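Local coordinates for 462aa long hypothetical selenium-binding protein (Sulfolobus tokodaii, PDB 2ECE) that may bind selenium, although its biological role remains unknown, at residues 325-330 and 385-390; 332-337 and 345-350; 393-398 and 421-426. One frame throughout, in Å; residues are numbered along the deposited sequence.

In the fold
All three contacts lie in two neighbouring blades of a beta propeller. Contact 1 joins blade to blade: its strands 326-328 and 386-388 are the first of their sheets, the contact is centred about 9 Å from the centre of the chain, and all its touching residues are buried. Contacts 2 and 3 are each internal to one blade, pairing its two middle strands, and are centred about 16 and 17 Å from the chain's centre. Regular backbone hydrogen bonds dominate these two, whereas contact 1 relies on carboxylates, water and apolar fillers. Contact 3 is the most exposed, ending in a loop around Pro425. The blades also meet between contacts 2 and 3, where Tyr336 packs on Ala423 and Lys333 NZ reaches Pro425 O.

Contact 1 (325-330 and 385-390); sequences DIDISL and MLEISR
Asp325 to Leu330 and Met385 to Arg390 run side by side in the same direction, their strands 326-328 and 386-388 only 6° from parallel, but the axes stand 6.9 Å apart and no direct backbone hydrogen bond joins them. Side chains and water bridge the gap instead. Asp325 swings its carboxylate opposite its own backbone N (chi1 -169°), which carries OD2 across to accept a bond of 2.9 Å from Leu386 N on its anti side. Water 1 donates to the same Asp325 OD2 and to Leu386 O, at 2.7 Å each, so one carboxylate oxygen holds Leu386 N directly and Leu386 O through the water. The flexible Met385 chain bends back until its CE lies 3.5 Å from Asp325 OD2, while Asp325 OD1 forms a salt bridge with Arg257. Farther along, Asp327 OD2 comes within 2.8 Å of Glu387 OE2, the carboxylate planes 83° apart. Two ionised groups this close would repel, so the pair is likely to raise the pKa of one of them. Glu387 OE2 also accepts from Ile388 N, from above its carboxylate plane, and Glu387 OE1 is hydrogen-bonded to Ser455 OG. Ile388, branched and apolar, fills the space alongside Asp327, its CD1 reaching the backbone at 3.6 Å from Ile328 C. At the far end Leu330 lays its CB and CD2 against the Arg390 backbone, and water 2 links Leu330 N to Ser389 O. The arginine's own guanidinium turns to Pro23 O, Ala19 O and Gly452 O. Each strand is the first of its propeller blade, with 334-339 pairing beside 326-328 and 394-398 beside 386-388; Tyr336 of strand 334-339 also packs on Leu386 and Ile388, while strand 250-258 lies against Asp325, Ile326 and Ile328, and 443-449 against Met385 and Glu387.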
loop_
_atom_site.group_PDB
_atom_site.type_symbol
_atom_site.label_atom_id
_atom_site.label_comp_id
_atom_site.label_asym_id
_atom_site.label_seq_id
_atom_site.Cartn_x
_atom_site.Cartn_y
_atom_site.Cartn_z
ATOM N N ASP A 325 3.723 -4.910 4.164
ATOM C CA ASP A 325 2.348 -4.547 3.843
ATOM C C ASP A 325 1.327 -5.354 4.643
ATOM O O ASP A 325 1.596 -6.486 5.061
ATOM C CB ASP A 325 2.071 -4.729 2.341
ATOM C CG ASP A 325 0.741 -4.108 1.913
ATOM O OD1 ASP A 325 0.479 -2.963 2.317
ATOM O OD2 ASP A 325 -0.035 -4.747 1.168
ATOM N N ILE A 326 0.163 -4.749 4.867
ATOM C CA ILE A 326 -0.940 -5.396 5.574
ATOM C C ILE A 326 -2.231 -4.972 4.883
ATOM O O ILE A 326 -2.286 -3.911 4.247
ATOM C CB ILE A 326 -1.027 -4.982 7.070
ATOM C CG1 ILE A 326 -1.074 -3.458 7.198
ATOM C CG2 ILE A 326 0.136 -5.571 7.842
ATOM C CD1 ILE A 326 -1.503 -2.965 8.575
ATOM N N ASP A 327 -3.263 -5.797 5.005
ATOM C CA ASP A 327 -4.543 -5.489 4.387
ATOM C C ASP A 327 -5.618 -6.281 5.127
ATOM O O ASP A 327 -5.394 -7.425 5.505
ATOM C CB ASP A 327 -4.499 -5.869 2.906
ATOM C CG ASP A 327 -5.404 -5.004 2.051
ATOM O OD1 ASP A 327 -5.814 -3.919 2.515
ATOM O OD2 ASP A 327 -5.693 -5.401 0.903
ATOM N N ILE A 328 -6.776 -5.663 5.331
ATOM C CA ILE A 328 -7.878 -6.295 6.055
ATOM C C ILE A 328 -9.058 -6.606 5.140
ATOM O O ILE A 328 -9.438 -5.781 4.301
ATOM C CB ILE A 328 -8.382 -5.365 7.184
ATOM C CG1 ILE A 328 -7.217 -4.965 8.092
ATOM C CG2 ILE A 328 -9.483 -6.053 7.979
ATOM C CD1 ILE A 328 -7.576 -3.878 9.085
ATOM N N SER A 329 -9.650 -7.788 5.294
ATOM C CA SER A 329 -10.807 -8.141 4.468
ATOM C C SER A 329 -11.971 -7.226 4.852
ATOM O O SER A 329 -12.022 -6.731 5.975
ATOM C CB SER A 329 -11.195 -9.611 4.673
ATOM O OG SER A 329 -11.384 -9.911 6.044
ATOM N N LEU A 330 -12.898 -6.996 3.922
ATOM C CA LEU A 330 -14.037 -6.108 4.175
ATOM C C LEU A 330 -14.893 -6.414 5.407
ATOM O O LEU A 330 -15.460 -5.503 6.001
ATOM C CB LEU A 330 -14.943 -6.049 2.943
ATOM C CG LEU A 330 -14.613 -5.007 1.870
ATOM C CD1 LEU A 330 -14.795 -3.616 2.445
ATOM C CD2 LEU A 330 -13.183 -5.196 1.382
ATOM N N MET A 385 3.369 -6.155 -1.724
ATOM C CA MET A 385 2.032 -5.579 -1.725
ATOM C C MET A 385 0.982 -6.670 -1.854
ATOM O O MET A 385 1.187 -7.671 -2.540
ATOM C CB MET A 385 1.846 -4.572 -2.864
ATOM C CG MET A 385 2.470 -3.213 -2.611
ATOM S SD MET A 385 2.142 -2.552 -0.967
ATOM C CE MET A 385 0.396 -2.108 -1.091
ATOM N N LEU A 386 -0.143 -6.462 -1.177
ATOM C CA LEU A 386 -1.256 -7.403 -1.201
ATOM C C LEU A 386 -2.531 -6.637 -1.501
ATOM O O LEU A 386 -2.618 -5.431 -1.244
ATOM C CB LEU A 386 -1.443 -8.062 0.174
ATOM C CG LEU A 386 -0.289 -8.773 0.877
ATOM C CD1 LEU A 386 -0.683 -9.103 2.313
ATOM C CD2 LEU A 386 0.059 -10.040 0.111
ATOM N N GLU A 387 -3.518 -7.326 -2.055
ATOM C CA GLU A 387 -4.811 -6.699 -2.277
ATOM C C GLU A 387 -5.864 -7.792 -2.219
ATOM O O GLU A 387 -5.648 -8.895 -2.717
ATOM C CB GLU A 387 -4.877 -5.952 -3.599
ATOM C CG GLU A 387 -6.050 -4.980 -3.600
ATOM C CD GLU A 387 -6.178 -4.261 -2.265
ATOM O OE1 GLU A 387 -5.432 -3.285 -2.038
ATOM O OE2 GLU A 387 -7.010 -4.690 -1.426
ATOM N N ILE A 388 -6.992 -7.488 -1.591
ATOM C CA ILE A 388 -8.054 -8.471 -1.413
ATOM C C ILE A 388 -9.336 -8.103 -2.139
ATOM O O ILE A 388 -9.757 -6.945 -2.129
ATOM C CB ILE A 388 -8.410 -8.617 0.079
ATOM C CG1 ILE A 388 -7.139 -8.636 0.928
ATOM C CG2 ILE A 388 -9.219 -9.889 0.295
ATOM C CD1 ILE A 388 -7.382 -8.317 2.409
ATOM N N SER A 389 -9.968 -9.097 -2.756
ATOM C CA SER A 389 -11.224 -8.863 -3.448
ATOM C C SER A 389 -12.236 -8.448 -2.383
ATOM O O SER A 389 -12.061 -8.740 -1.202
ATOM C CB SER A 389 -11.689 -10.145 -4.144
ATOM O OG SER A 389 -11.773 -11.214 -3.217
ATOM N N ARG A 390 -13.292 -7.760 -2.800
ATOM C CA ARG A 390 -14.310 -7.323 -1.860
ATOM C C ARG A 390 -14.999 -8.488 -1.166
ATOM O O ARG A 390 -15.341 -8.383 0.014
ATOM C CB ARG A 390 -15.333 -6.426 -2.565
ATOM C CG ARG A 390 -14.879 -4.976 -2.639
ATOM C CD ARG A 390 -15.774 -4.096 -3.500
ATOM N NE ARG A 390 -15.703 -4.432 -4.918
ATOM C CZ ARG A 390 -16.505 -5.302 -5.524
ATOM N NH1 ARG A 390 -17.450 -5.929 -4.833
ATOM N NH2 ARG A 390 -16.364 -5.544 -6.820
HETATM O O HOH W 1 -2.461 -3.573 0.706
HETATM O O HOH W 2 -12.785 -8.463 1.537
#

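Contact 2 (332-337 and 345-350); sequences DKFLYL and VRQYDI
Phe334 and Gln347 stack across two antiparallel strands, ring and amide planes 16° apart. The Phe334 CB lies 3.9 Å from Tyr348 O, and with chi1 at -66° the ring stands beside its own backbone N, turned over the glutamine. CG and CD1 then rest on the aliphatic part of that side chain, CD1 being 3.5 Å from Gln347 CG. Farther out, CE1 meets both the amide carbon and, at 3.9 Å, Asp349 CB; CE2 and CZ at the tip remain under the amide. Lys333 CG covers the opposite face near the rim, its long chain running on to give NZ to Pro425 O. With an alanine at the Phe334 position the glutamine amide is likely to lose the ring it stacks on, and a gap to open beside Lys333 CG. The strands form a beta hairpin, the two middle strands of a propeller blade, and Leu335 and Tyr348 make its central hydrogen-bonded pair, N to O at 2.7 Å in both directions. Gln347 CG also touches Tyr336 CE2 at 3.5 Å, so this long, slender residue fits between two aromatics. On the other face Leu337 CG packs 3.8 Å from Tyr348 CE1, and the Tyr348 ring also meets Ile298 and Ile300. Tyr348 OH accepts 3.0 Å from Arg346 NH1 in the guanidinium plane, while Arg346 NE pairs with Glu344.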
loop_
_atom_site.group_PDB
_atom_site.type_symbol
_atom_site.label_atom_id
_atom_site.label_comp_id
_atom_site.label_asym_id
_atom_site.label_seq_id
_atom_site.Cartn_x
_atom_site.Cartn_y
_atom_site.Cartn_z
ATOM N N ASP A 332 -13.810 -7.299 8.100
ATOM C CA ASP A 332 -12.952 -7.038 9.248
ATOM C C ASP A 332 -12.605 -8.300 10.020
ATOM O O ASP A 332 -12.206 -8.232 11.183
ATOM C CB ASP A 332 -13.612 -6.030 10.202
ATOM C CG ASP A 332 -13.642 -4.619 9.636
ATOM O OD1 ASP A 332 -12.717 -4.264 8.875
ATOM O OD2 ASP A 332 -14.577 -3.858 9.966
ATOM N N LYS A 333 -12.735 -9.455 9.374
ATOM C CA LYS A 333 -12.446 -10.719 10.041
ATOM C C LYS A 333 -10.993 -11.172 9.906
ATOM O O LYS A 333 -10.447 -11.795 10.818
ATOM C CB LYS A 333 -13.381 -11.812 9.507
ATOM C CG LYS A 333 -13.319 -13.126 10.265
ATOM C CD LYS A 333 -14.229 -14.176 9.639
ATOM C CE LYS A 333 -14.246 -15.447 10.478
ATOM N NZ LYS A 333 -15.077 -16.526 9.855
ATOM N N PHE A 334 -10.355 -10.847 8.783
ATOM C CA PHE A 334 -8.973 -11.276 8.563
ATOM C C PHE A 334 -7.962 -10.163 8.292
ATOM O O PHE A 334 -8.270 -9.163 7.643
ATOM C CB PHE A 334 -8.929 -12.293 7.420
ATOM C CG PHE A 334 -9.633 -13.592 7.735
ATOM C CD1 PHE A 334 -9.093 -14.479 8.661
ATOM C CD2 PHE A 334 -10.840 -13.915 7.122
ATOM C CE1 PHE A 334 -9.747 -15.674 8.977
ATOM C CE2 PHE A 334 -11.506 -15.113 7.433
ATOM C CZ PHE A 334 -10.956 -15.989 8.360
ATOM N N LEU A 335 -6.752 -10.364 8.803
ATOM C CA LEU A 335 -5.649 -9.425 8.646
ATOM C C LEU A 335 -4.598 -10.210 7.856
ATOM O O LEU A 335 -4.194 -11.296 8.272
ATOM C CB LEU A 335 -5.110 -9.040 10.031
ATOM C CG LEU A 335 -4.412 -7.704 10.333
ATOM C CD1 LEU A 335 -3.228 -7.971 11.256
ATOM C CD2 LEU A 335 -3.956 -7.018 9.060
ATOM N N TYR A 336 -4.186 -9.701 6.700
ATOM C CA TYR A 336 -3.180 -10.397 5.904
ATOM C C TYR A 336 -1.875 -9.628 5.962
ATOM O O TYR A 336 -1.880 -8.401 5.914
ATOM C CB TYR A 336 -3.635 -10.538 4.450
ATOM C CG TYR A 336 -4.858 -11.406 4.280
ATOM C CD1 TYR A 336 -6.141 -10.878 4.445
ATOM C CD2 TYR A 336 -4.735 -12.768 3.992
ATOM C CE1 TYR A 336 -7.275 -11.688 4.325
ATOM C CE2 TYR A 336 -5.859 -13.588 3.873
ATOM C CZ TYR A 336 -7.124 -13.044 4.042
ATOM O OH TYR A 336 -8.233 -13.856 3.940
ATOM N N LEU A 337 -0.763 -10.348 6.086
ATOM C CA LEU A 337 0.542 -9.706 6.134
ATOM C C LEU A 337 1.439 -10.360 5.106
ATOM O O LEU A 337 1.278 -11.538 4.777
ATOM C CB LEU A 337 1.243 -9.883 7.491
ATOM C CG LEU A 337 0.645 -9.960 8.898
ATOM C CD1 LEU A 337 1.805 -9.856 9.889
ATOM C CD2 LEU A 337 -0.357 -8.863 9.153
ATOM N N VAL A 345 2.998 -14.984 3.100
ATOM C CA VAL A 345 1.794 -14.177 3.157
ATOM C C VAL A 345 1.052 -14.950 4.233
ATOM O O VAL A 345 0.931 -16.178 4.144
ATOM C CB VAL A 345 0.944 -14.202 1.867
ATOM C CG1 VAL A 345 -0.360 -13.457 2.118
ATOM C CG2 VAL A 345 1.687 -13.536 0.715
ATOM N N ARG A 346 0.599 -14.249 5.265
ATOM C CA ARG A 346 -0.124 -14.878 6.357
ATOM C C ARG A 346 -1.522 -14.292 6.476
ATOM O O ARG A 346 -1.783 -13.166 6.033
ATOM C CB ARG A 346 0.613 -14.666 7.682
ATOM C CG ARG A 346 2.002 -15.271 7.738
ATOM C CD ARG A 346 2.606 -15.091 9.122
ATOM N NE ARG A 346 3.917 -15.723 9.231
ATOM C CZ ARG A 346 4.562 -15.916 10.376
ATOM N NH1 ARG A 346 4.023 -15.527 11.524
ATOM N NH2 ARG A 346 5.747 -16.506 10.372
ATOM N N GLN A 347 -2.415 -15.071 7.079
ATOM C CA GLN A 347 -3.789 -14.662 7.310
ATOM C C GLN A 347 -4.043 -14.785 8.808
ATOM O O GLN A 347 -3.877 -15.858 9.383
ATOM C CB GLN A 347 -4.762 -15.573 6.558
ATOM C CG GLN A 347 -6.225 -15.319 6.903
ATOM C CD GLN A 347 -7.141 -16.438 6.445
ATOM O OE1 GLN A 347 -8.016 -16.242 5.598
ATOM N NE2 GLN A 347 -6.941 -17.623 7.003
ATOM N N TYR A 348 -4.428 -13.684 9.442
ATOM C CA TYR A 348 -4.714 -13.701 10.868
ATOM C C TYR A 348 -6.188 -13.416 11.111
ATOM O O TYR A 348 -6.734 -12.438 10.598
ATOM C CB TYR A 348 -3.887 -12.655 11.616
ATOM C CG TYR A 348 -2.432 -12.996 11.796
ATOM C CD1 TYR A 348 -1.515 -12.797 10.767
ATOM C CD2 TYR A 348 -1.966 -13.515 13.006
ATOM C CE1 TYR A 348 -0.163 -13.103 10.938
ATOM C CE2 TYR A 348 -0.620 -13.825 13.191
ATOM C CZ TYR A 348 0.278 -13.616 12.151
ATOM O OH TYR A 348 1.611 -13.915 12.325
ATOM N N ASP A 349 -6.832 -14.282 11.882
ATOM C CA ASP A 349 -8.235 -14.092 12.215
ATOM C C ASP A 349 -8.232 -12.993 13.271
ATOM O O ASP A 349 -7.612 -13.142 14.321
ATOM C CB ASP A 349 -8.814 -15.394 12.790
ATOM C CG ASP A 349 -10.249 -15.246 13.259
ATOM O OD1 ASP A 349 -11.063 -16.146 12.957
ATOM O OD2 ASP A 349 -10.564 -14.245 13.938
ATOM N N ILE A 350 -8.892 -11.879 12.989
ATOM C CA ILE A 350 -8.926 -10.798 13.961
ATOM C C ILE A 350 -10.313 -10.572 14.548
ATOM O O ILE A 350 -10.679 -9.439 14.870
ATOM C CB ILE A 350 -8.392 -9.463 13.366
ATOM C CG1 ILE A 350 -9.065 -9.163 12.026
ATOM C CG2 ILE A 350 -6.886 -9.542 13.209
ATOM C CD1 ILE A 350 -8.643 -7.830 11.438
HETATM O O HOH W 3 -11.840 -7.210 13.591
#

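Contact 3 (393-398 and 421-426); sequences RRVYVT and LNANPS
In the blade that begins with strand 386-388, the two middle strands meet where Val395 and Leu421 form an antiparallel hydrogen-bonded pair, with bonds from Val395 N to Leu421 O at 3.0 Å and from Leu421 N to Val395 O at 2.8 Å. A third bond, 2.7 Å from Ala423 N to Arg393 O, prolongs the pairing, although its donor lies well above the carbonyl plane. The apolar face carries Val395, Val397, Leu421 and Ala423: Val395 CB sits 3.9 Å from Leu421 CB, and the leucine, its CG beside the backbone N (chi1 -55°), sends CD1 obliquely over Val397 CG2 at 3.9 Å. Valine suits an extended strand, and Ala423 CB lies 4.2 Å from Val395 CG2. Beyond the strand, the extended Arg393 chain brings NH1 3.9 Å from Pro425 CG, an exposed contact. Asn424 OD1 accepts from Ser426 N in an Asx turn that shapes this loop. On the face opposite Val395, Arg394 is bound to Glu25 and Asp391 by salt bridges. Strand 429-438 flanks 417-423 on its outer side, its Leu429 and Ile431 touching Leu421, while Tyr336 of strand 334-339 in the preceding blade packs on Val395 and Ala423.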
loop_
_atom_site.group_PDB
_atom_site.type_symbol
_atom_site.label_atom_id
_atom_site.label_comp_id
_atom_site.label_asym_id
_atom_site.label_seq_id
_atom_site.Cartn_x
_atom_site.Cartn_y
_atom_site.Cartn_z
ATOM N N ARG A 393 -12.447 -13.540 -0.913
ATOM C CA ARG A 393 -11.974 -14.867 -1.308
ATOM C C ARG A 393 -10.648 -14.912 -2.074
ATOM O O ARG A 393 -9.987 -15.949 -2.096
ATOM C CB ARG A 393 -13.052 -15.567 -2.141
ATOM C CG ARG A 393 -14.391 -15.683 -1.429
ATOM C CD ARG A 393 -15.492 -16.133 -2.376
ATOM N NE ARG A 393 -16.808 -16.070 -1.738
ATOM C CZ ARG A 393 -17.271 -16.971 -0.876
ATOM N NH1 ARG A 393 -16.530 -18.024 -0.542
ATOM N NH2 ARG A 393 -18.473 -16.811 -0.337
ATOM N N ARG A 394 -10.251 -13.800 -2.689
ATOM C CA ARG A 394 -9.013 -13.773 -3.469
ATOM C C ARG A 394 -8.020 -12.712 -2.990
ATOM O O ARG A 394 -8.398 -11.570 -2.718
ATOM C CB ARG A 394 -9.349 -13.532 -4.947
ATOM C CG ARG A 394 -10.363 -14.532 -5.525
ATOM C CD ARG A 394 -10.907 -14.077 -6.872
ATOM N NE ARG A 394 -11.765 -12.897 -6.755
ATOM C CZ ARG A 394 -13.010 -12.910 -6.280
ATOM N NH1 ARG A 394 -13.564 -14.047 -5.871
ATOM N NH2 ARG A 394 -13.709 -11.784 -6.217
ATOM N N VAL A 395 -6.751 -13.103 -2.881
ATOM C CA VAL A 395 -5.697 -12.187 -2.458
ATOM C C VAL A 395 -4.655 -12.132 -3.569
ATOM O O VAL A 395 -4.109 -13.157 -3.969
ATOM C CB VAL A 395 -5.001 -12.657 -1.158
ATOM C CG1 VAL A 395 -3.973 -11.612 -0.713
ATOM C CG2 VAL A 395 -6.028 -12.886 -0.060
ATOM N N TYR A 396 -4.402 -10.937 -4.088
ATOM C CA TYR A 396 -3.424 -10.768 -5.150
ATOM C C TYR A 396 -2.115 -10.332 -4.500
ATOM O O TYR A 396 -2.117 -9.545 -3.556
ATOM C CB TYR A 396 -3.935 -9.741 -6.152
ATOM C CG TYR A 396 -5.204 -10.195 -6.848
ATOM C CD1 TYR A 396 -5.148 -11.020 -7.970
ATOM C CD2 TYR A 396 -6.465 -9.841 -6.354
ATOM C CE1 TYR A 396 -6.313 -11.483 -8.585
ATOM C CE2 TYR A 396 -7.639 -10.302 -6.965
ATOM C CZ TYR A 396 -7.553 -11.119 -8.078
ATOM O OH TYR A 396 -8.703 -11.553 -8.703
ATOM N N VAL A 397 -1.001 -10.847 -5.009
ATOM C CA VAL A 397 0.306 -10.561 -4.429
ATOM C C VAL A 397 1.371 -10.170 -5.454
ATOM O O VAL A 397 1.518 -10.843 -6.476
ATOM C CB VAL A 397 0.832 -11.809 -3.681
ATOM C CG1 VAL A 397 2.050 -11.446 -2.848
ATOM C CG2 VAL A 397 -0.278 -12.418 -2.819
ATOM N N THR A 398 2.096 -9.080 -5.192
ATOM C CA THR A 398 3.196 -8.658 -6.070
ATOM C C THR A 398 4.472 -8.669 -5.211
ATOM O O THR A 398 4.388 -8.852 -3.995
ATOM C CB THR A 398 2.962 -7.276 -6.716
ATOM O OG1 THR A 398 2.774 -6.283 -5.698
ATOM C CG2 THR A 398 1.747 -7.339 -7.645
ATOM N N LEU A 421 -3.990 -15.864 -4.450
ATOM C CA LEU A 421 -4.191 -16.777 -3.338
ATOM C C LEU A 421 -5.693 -16.932 -3.164
ATOM O O LEU A 421 -6.451 -15.999 -3.415
ATOM C CB LEU A 421 -3.597 -16.195 -2.054
ATOM C CG LEU A 421 -2.124 -15.782 -2.054
ATOM C CD1 LEU A 421 -1.747 -15.260 -0.674
ATOM C CD2 LEU A 421 -1.255 -16.977 -2.426
ATOM N N ASN A 422 -6.125 -18.116 -2.753
ATOM C CA ASN A 422 -7.538 -18.364 -2.525
ATOM C C ASN A 422 -7.697 -18.397 -1.011
ATOM O O ASN A 422 -7.138 -19.264 -0.343
ATOM C CB ASN A 422 -7.949 -19.697 -3.153
ATOM C CG ASN A 422 -7.920 -19.655 -4.674
ATOM O OD1 ASN A 422 -7.299 -20.503 -5.316
ATOM N ND2 ASN A 422 -8.600 -18.671 -5.256
ATOM N N ALA A 423 -8.431 -17.430 -0.468
ATOM C CA ALA A 423 -8.627 -17.353 0.976
ATOM C C ALA A 423 -9.964 -17.949 1.395
ATOM O O ALA A 423 -10.991 -17.727 0.746
ATOM C CB ALA A 423 -8.532 -15.908 1.438
ATOM N N ASN A 424 -9.938 -18.698 2.489
ATOM C CA ASN A 424 -11.132 -19.349 3.012
ATOM C C ASN A 424 -11.860 -18.448 4.002
ATOM O O ASN A 424 -11.300 -18.060 5.027
ATOM C CB ASN A 424 -10.747 -20.661 3.702
ATOM C CG ASN A 424 -11.952 -21.514 4.041
ATOM O OD1 ASN A 424 -12.901 -21.047 4.673
ATOM N ND2 ASN A 424 -11.921 -22.777 3.622
ATOM N N PRO A 425 -13.125 -18.109 3.710
ATOM C CA PRO A 425 -13.929 -17.250 4.587
ATOM C C PRO A 425 -13.968 -17.704 6.050
ATOM O O PRO A 425 -14.291 -16.920 6.943
ATOM C CB PRO A 425 -15.310 -17.269 3.922
ATOM C CG PRO A 425 -15.308 -18.571 3.142
ATOM C CD PRO A 425 -13.926 -18.584 2.569
ATOM N N SER A 426 -13.630 -18.963 6.303
ATOM C CA SER A 426 -13.638 -19.461 7.675
ATOM C C SER A 426 -12.263 -19.936 8.120
ATOM O O SER A 426 -12.146 -20.785 9.004
ATOM C CB SER A 426 -14.657 -20.598 7.825
ATOM O OG SER A 426 -15.971 -20.128 7.576
#